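Local coordinates for serpin (Taeniopygia guttata, PDB 5HGC), which binds cortisol and, as a member of the serpin family, is probably an inhibitor of serine proteases, at residues Lys33-Ser38 / Ile370-Asn375; Arg191-Asp196 / His353-Leu358. One frame throughout, in Å; residues are numbered along the deposited sequence.

Interaction 1: residues Lys33-Ser38 / Ile370-Asn375; sequences KNIFYS and IGKIVN
Asn-34 meets the end of segment 370-375 through a single carboxamide that hydrogen-bonds to backbone groups through both its oxygen and its nitrogen. Nearest its own chain, Asn-34 CB lies 4.0 Å from Lys-372 O. Asn-34 CG, 3.9 Å from Asn-375 N, stands beside its own backbone N (chi1 -72°), and this torsion carries the amide across to the point where the partner chain leaves its strand. There Asn-34 OD1 accepts two N-H groups: Val-374 N, 2.8 Å from OD1 and nearly along the C=O axis, and Asn-375 N, 3.0 Å from OD1 and on a lone pair. Asn-34 ND2 completes the set with an almost straight bond (178°) to Asn-375 O at 3.1 Å. Three bonds therefore fix the rotation of the amide, and the case illustrates how a side chain can prolong a ladder of backbone bonds past its last rung. The ladder itself is antiparallel, with Ile-35 opposite Lys-372 and Tyr-37 opposite Ile-370 as its hydrogen-bonded pairs. In the serpin fold it lies at the edge of beta-sheet B, where the short strand after helix 12-29 joins the last strand of the chain. Between those pairs Phe-36 faces Gly-371, whose CA lies 3.5 Å from Phe-36 CD1; a CB on the glycine would run into the ring. On the other face of the sheet, Tyr-37 lays one side of its ring against Ile-370, with Tyr-37 CZ 4.0 Å from Ile-370 CB, while its hydroxyl bonds to Ala-19 O in helix 12-29. Alongside, Lys-372 stretches out fully extended, and its NZ, salt-bridged to Glu-249, also donates to a water (2.7 Å from NZ) that in turn donates to Lys-33 O.

Interaction 2: residues Arg191-Asp196 / His353-Leu358; sequences REFFVD and HPFLML
The backbone oxygen of His-353 is met by two phenylalanine rings: Phe-193 brings its CZ to 3.1 Å from this O, and Phe-355 meets the same atom with its edge, in the ring plane. No hydrogen bond joins the two segments, which makes them a useful example of a contact built from aromatic rings laid on backbone. Phe-193 reaches across because its CG is anti to the backbone N (chi1 -171°). One face of its ring then receives His-353 CA, 3.6 Å above the plane and toward the rim, while CE2 of Phe-193 abuts the edge of Phe-355, 3.8 Å from CE1 of that ring. Replacing Phe-193 by an alanine would probably open a gap beside the His-353 to Pro-354 peptide and take from the edge of Phe-355 one of its aromatic neighbours. A second patch forms around Pro-354, which turns its ring carbons to two backbone oxygens, with CD 3.4 Å from Phe-194 O and CG 3.7 Å from Val-195 O. The imidazole of His-353 heads elsewhere, its NE2 bonding to Pro-240 O, and Phe-194 shares a backbone hydrogen bond with Ser-352. Strand 189-194 pairs with 200-209, whereas 355-361 lies beside 233-240 and 366-373, so the contact marks the junction of beta-sheets C and B characteristic of the serpin fold.

Interaction 1 is buried near the middle of the molecule, whereas interaction 2 lies farther out and is only partly buried. They share the C-terminal hairpin of sheet B: strand 355-361, entered through one segment of interaction 2, pairs with strand 366-373 of interaction 1, probably through hydrogen bonds from Gly-371 N to Met-357 O and from Ile-373 N to Phe-355 O. Chemistry follows position. Within the sheet, interaction 1 relies on regular backbone bonding extended by an amide; between sheets, interaction 2 relies on rings and proline carbons set against carbonyls. The two also touch directly, since Val-374 O packs on the ring of Phe-193 and on Val-195.

Interaction 1: residues Lys33-Ser38 / Ile370-Asn375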
# COMPACT_ATOMS: atom_id res chain seq x y z
N LYS A 33 15.06 -5.89 5.79
CA LYS A 33 15.06 -4.84 4.78
C LYS A 33 13.82 -3.96 4.97
O LYS A 33 12.79 -4.41 5.50
CB LYS A 33 15.15 -5.45 3.37
CG LYS A 33 16.53 -6.01 2.99
CD LYS A 33 17.54 -4.88 2.81
CE LYS A 33 18.98 -5.29 3.13
NZ LYS A 33 19.60 -5.88 1.92
N ASN A 34 13.93 -2.71 4.56
CA ASN A 34 12.76 -1.89 4.24
C ASN A 34 11.66 -2.67 3.48
O ASN A 34 11.94 -3.41 2.50
CB ASN A 34 13.22 -0.65 3.48
CG ASN A 34 13.96 0.34 4.38
OD1 ASN A 34 14.03 0.15 5.60
ND2 ASN A 34 14.48 1.42 3.80
N ILE A 35 10.44 -2.61 3.98
CA ILE A 35 9.30 -3.05 3.19
C ILE A 35 8.37 -1.87 3.02
O ILE A 35 8.04 -1.24 4.02
CB ILE A 35 8.56 -4.18 3.87
CG1 ILE A 35 9.53 -5.35 4.13
CG2 ILE A 35 7.31 -4.60 3.05
CD1 ILE A 35 9.99 -6.09 2.90
N PHE A 36 7.97 -1.57 1.78
CA PHE A 36 6.96 -0.52 1.52
C PHE A 36 6.08 -0.81 0.31
O PHE A 36 6.57 -0.83 -0.80
CB PHE A 36 7.59 0.85 1.36
CG PHE A 36 6.59 1.96 1.49
CD1 PHE A 36 6.13 2.34 2.76
CD2 PHE A 36 6.07 2.59 0.37
CE1 PHE A 36 5.18 3.34 2.92
CE2 PHE A 36 5.11 3.58 0.51
CZ PHE A 36 4.66 3.95 1.78
N TYR A 37 4.79 -0.98 0.54
CA TYR A 37 3.85 -1.28 -0.52
C TYR A 37 2.46 -0.73 -0.20
O TYR A 37 2.23 -0.16 0.88
CB TYR A 37 3.82 -2.79 -0.84
CG TYR A 37 3.24 -3.64 0.26
CD1 TYR A 37 4.05 -4.09 1.34
CD2 TYR A 37 1.90 -4.02 0.24
CE1 TYR A 37 3.52 -4.86 2.36
CE2 TYR A 37 1.35 -4.77 1.26
CZ TYR A 37 2.17 -5.18 2.32
OH TYR A 37 1.64 -5.97 3.33
N SER A 38 1.57 -0.80 -1.21
CA SER A 38 0.16 -0.39 -1.06
C SER A 38 -0.79 -1.59 -1.16
O SER A 38 -1.07 -2.06 -2.24
CB SER A 38 -0.23 0.74 -2.00
OG SER A 38 -1.63 1.04 -1.84
N ILE A 370 1.65 -0.02 3.81
CA ILE A 370 2.31 -0.75 4.88
C ILE A 370 3.83 -0.57 4.72
O ILE A 370 4.42 -0.95 3.68
CB ILE A 370 1.86 -2.22 4.92
CG1 ILE A 370 0.38 -2.31 5.33
CG2 ILE A 370 2.72 -3.03 5.90
CD1 ILE A 370 -0.21 -3.71 5.35
N GLY A 371 4.45 0.04 5.73
CA GLY A 371 5.87 0.34 5.68
C GLY A 371 6.50 -0.33 6.86
O GLY A 371 5.95 -0.36 7.96
N LYS A 372 7.67 -0.92 6.64
CA LYS A 372 8.52 -1.35 7.71
C LYS A 372 9.76 -0.57 7.37
O LYS A 372 10.35 -0.80 6.32
CB LYS A 372 8.74 -2.88 7.63
CG LYS A 372 9.81 -3.30 8.59
CD LYS A 372 10.11 -4.74 8.52
CE LYS A 372 11.40 -5.01 9.29
NZ LYS A 372 11.63 -6.49 9.35
N ILE A 373 10.09 0.40 8.20
CA ILE A 373 11.22 1.29 7.96
C ILE A 373 12.33 0.83 8.89
O ILE A 373 12.25 1.06 10.09
CB ILE A 373 10.88 2.78 8.24
CG1 ILE A 373 9.77 3.31 7.29
CG2 ILE A 373 12.09 3.67 7.96
CD1 ILE A 373 8.45 2.58 7.24
N VAL A 374 13.32 0.12 8.35
CA VAL A 374 14.52 -0.22 9.12
C VAL A 374 15.61 0.85 8.89
O VAL A 374 16.45 1.07 9.74
CB VAL A 374 15.01 -1.70 8.92
CG1 VAL A 374 13.87 -2.60 8.48
CG2 VAL A 374 16.11 -1.83 7.90
N ASN A 375 15.58 1.54 7.76
CA ASN A 375 16.58 2.55 7.51
C ASN A 375 16.00 3.69 6.66
O ASN A 375 15.90 3.57 5.47
CB ASN A 375 17.81 1.90 6.89
CG ASN A 375 18.97 2.86 6.64
OD1 ASN A 375 18.85 4.11 6.60
ND2 ASN A 375 20.10 2.25 6.41
O HOH W 1 12.17 -6.64 6.73

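Interaction 2: residues Arg191-Asp196 / His353-Leu358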
# COMPACT_ATOMS: atom_id res chain seq x y z
N ARG A 191 19.51 13.81 13.77
CA ARG A 191 19.69 12.99 14.95
C ARG A 191 19.97 11.57 14.50
O ARG A 191 19.85 11.26 13.32
CB ARG A 191 18.44 13.00 15.83
CG ARG A 191 18.28 14.26 16.69
CD ARG A 191 16.98 14.23 17.48
NE ARG A 191 17.02 13.32 18.62
CZ ARG A 191 17.26 13.70 19.87
NH1 ARG A 191 17.26 12.80 20.85
NH2 ARG A 191 17.47 14.98 20.14
N GLU A 192 20.34 10.74 15.45
CA GLU A 192 20.78 9.43 15.15
C GLU A 192 19.64 8.46 15.10
O GLU A 192 18.74 8.52 15.93
CB GLU A 192 21.79 8.99 16.20
CG GLU A 192 23.19 9.49 15.90
CD GLU A 192 24.23 8.98 16.89
OE1 GLU A 192 23.86 8.37 17.94
OE2 GLU A 192 25.42 9.21 16.60
N PHE A 193 19.71 7.55 14.12
CA PHE A 193 18.75 6.48 13.94
C PHE A 193 19.52 5.19 13.99
O PHE A 193 20.53 5.03 13.28
CB PHE A 193 17.99 6.64 12.58
CG PHE A 193 16.84 5.69 12.43
CD1 PHE A 193 17.06 4.34 12.10
CD2 PHE A 193 15.53 6.12 12.65
CE1 PHE A 193 16.01 3.44 12.02
CE2 PHE A 193 14.48 5.21 12.58
CZ PHE A 193 14.72 3.87 12.25
N PHE A 194 19.03 4.25 14.79
CA PHE A 194 19.76 3.01 15.07
C PHE A 194 19.16 1.87 14.29
O PHE A 194 18.18 1.28 14.71
CB PHE A 194 19.92 2.75 16.61
CG PHE A 194 20.41 3.99 17.37
CD1 PHE A 194 21.77 4.37 17.32
CD2 PHE A 194 19.48 4.86 18.01
CE1 PHE A 194 22.21 5.56 17.94
CE2 PHE A 194 19.93 6.04 18.62
CZ PHE A 194 21.29 6.39 18.59
N VAL A 195 19.77 1.60 13.14
CA VAL A 195 19.39 0.51 12.26
C VAL A 195 19.61 -0.91 12.82
O VAL A 195 18.66 -1.72 12.77
CB VAL A 195 20.05 0.67 10.88
CG1 VAL A 195 19.54 -0.38 9.90
CG2 VAL A 195 19.82 2.06 10.30
N ASP A 196 20.80 -1.21 13.39
CA ASP A 196 21.35 -2.64 13.53
C ASP A 196 21.67 -3.38 14.88
O ASP A 196 21.29 -4.54 15.06
CB ASP A 196 22.57 -2.81 12.61
CG ASP A 196 22.30 -3.66 11.43
OD1 ASP A 196 21.44 -4.56 11.51
OD2 ASP A 196 22.95 -3.45 10.40
N HIS A 353 14.61 4.06 16.10
CA HIS A 353 15.04 2.75 15.70
C HIS A 353 13.92 2.13 14.78
O HIS A 353 12.90 2.80 14.54
CB HIS A 353 15.49 1.95 16.93
CG HIS A 353 14.40 1.67 17.90
ND1 HIS A 353 14.11 2.52 18.95
CD2 HIS A 353 13.52 0.64 17.98
CE1 HIS A 353 13.09 2.02 19.64
NE2 HIS A 353 12.72 0.88 19.08
N PRO A 354 14.11 0.92 14.22
CA PRO A 354 13.12 0.51 13.22
C PRO A 354 11.67 0.44 13.72
O PRO A 354 11.43 0.03 14.87
CB PRO A 354 13.60 -0.89 12.81
CG PRO A 354 15.07 -0.85 13.07
CD PRO A 354 15.13 -0.12 14.39
N PHE A 355 10.75 0.84 12.83
CA PHE A 355 9.32 0.98 13.14
C PHE A 355 8.44 0.67 11.93
O PHE A 355 8.91 0.72 10.80
CB PHE A 355 9.06 2.41 13.60
CG PHE A 355 9.35 3.45 12.54
CD1 PHE A 355 10.66 3.95 12.36
CD2 PHE A 355 8.29 3.98 11.75
CE1 PHE A 355 10.93 4.90 11.40
CE2 PHE A 355 8.56 4.99 10.82
CZ PHE A 355 9.87 5.44 10.64
N LEU A 356 7.17 0.40 12.17
CA LEU A 356 6.19 0.30 11.12
C LEU A 356 5.47 1.62 10.95
O LEU A 356 5.24 2.36 11.94
CB LEU A 356 5.16 -0.77 11.44
CG LEU A 356 5.70 -2.14 11.82
CD1 LEU A 356 4.53 -3.12 11.87
CD2 LEU A 356 6.74 -2.62 10.83
N MET A 357 5.13 1.92 9.68
CA MET A 357 4.18 2.99 9.38
C MET A 357 2.98 2.43 8.57
O MET A 357 3.16 1.85 7.45
CB MET A 357 4.87 4.13 8.69
CG MET A 357 3.89 5.23 8.39
SD MET A 357 4.84 6.65 7.85
CE MET A 357 3.70 8.04 7.89
N LEU A 358 1.77 2.53 9.13
CA LEU A 358 0.59 1.95 8.48
C LEU A 358 -0.38 3.09 8.19
O LEU A 358 -0.79 3.82 9.10
CB LEU A 358 -0.07 0.86 9.31
CG LEU A 358 0.88 -0.08 10.06
CD1 LEU A 358 0.08 -0.97 10.99
CD2 LEU A 358 1.72 -0.92 9.10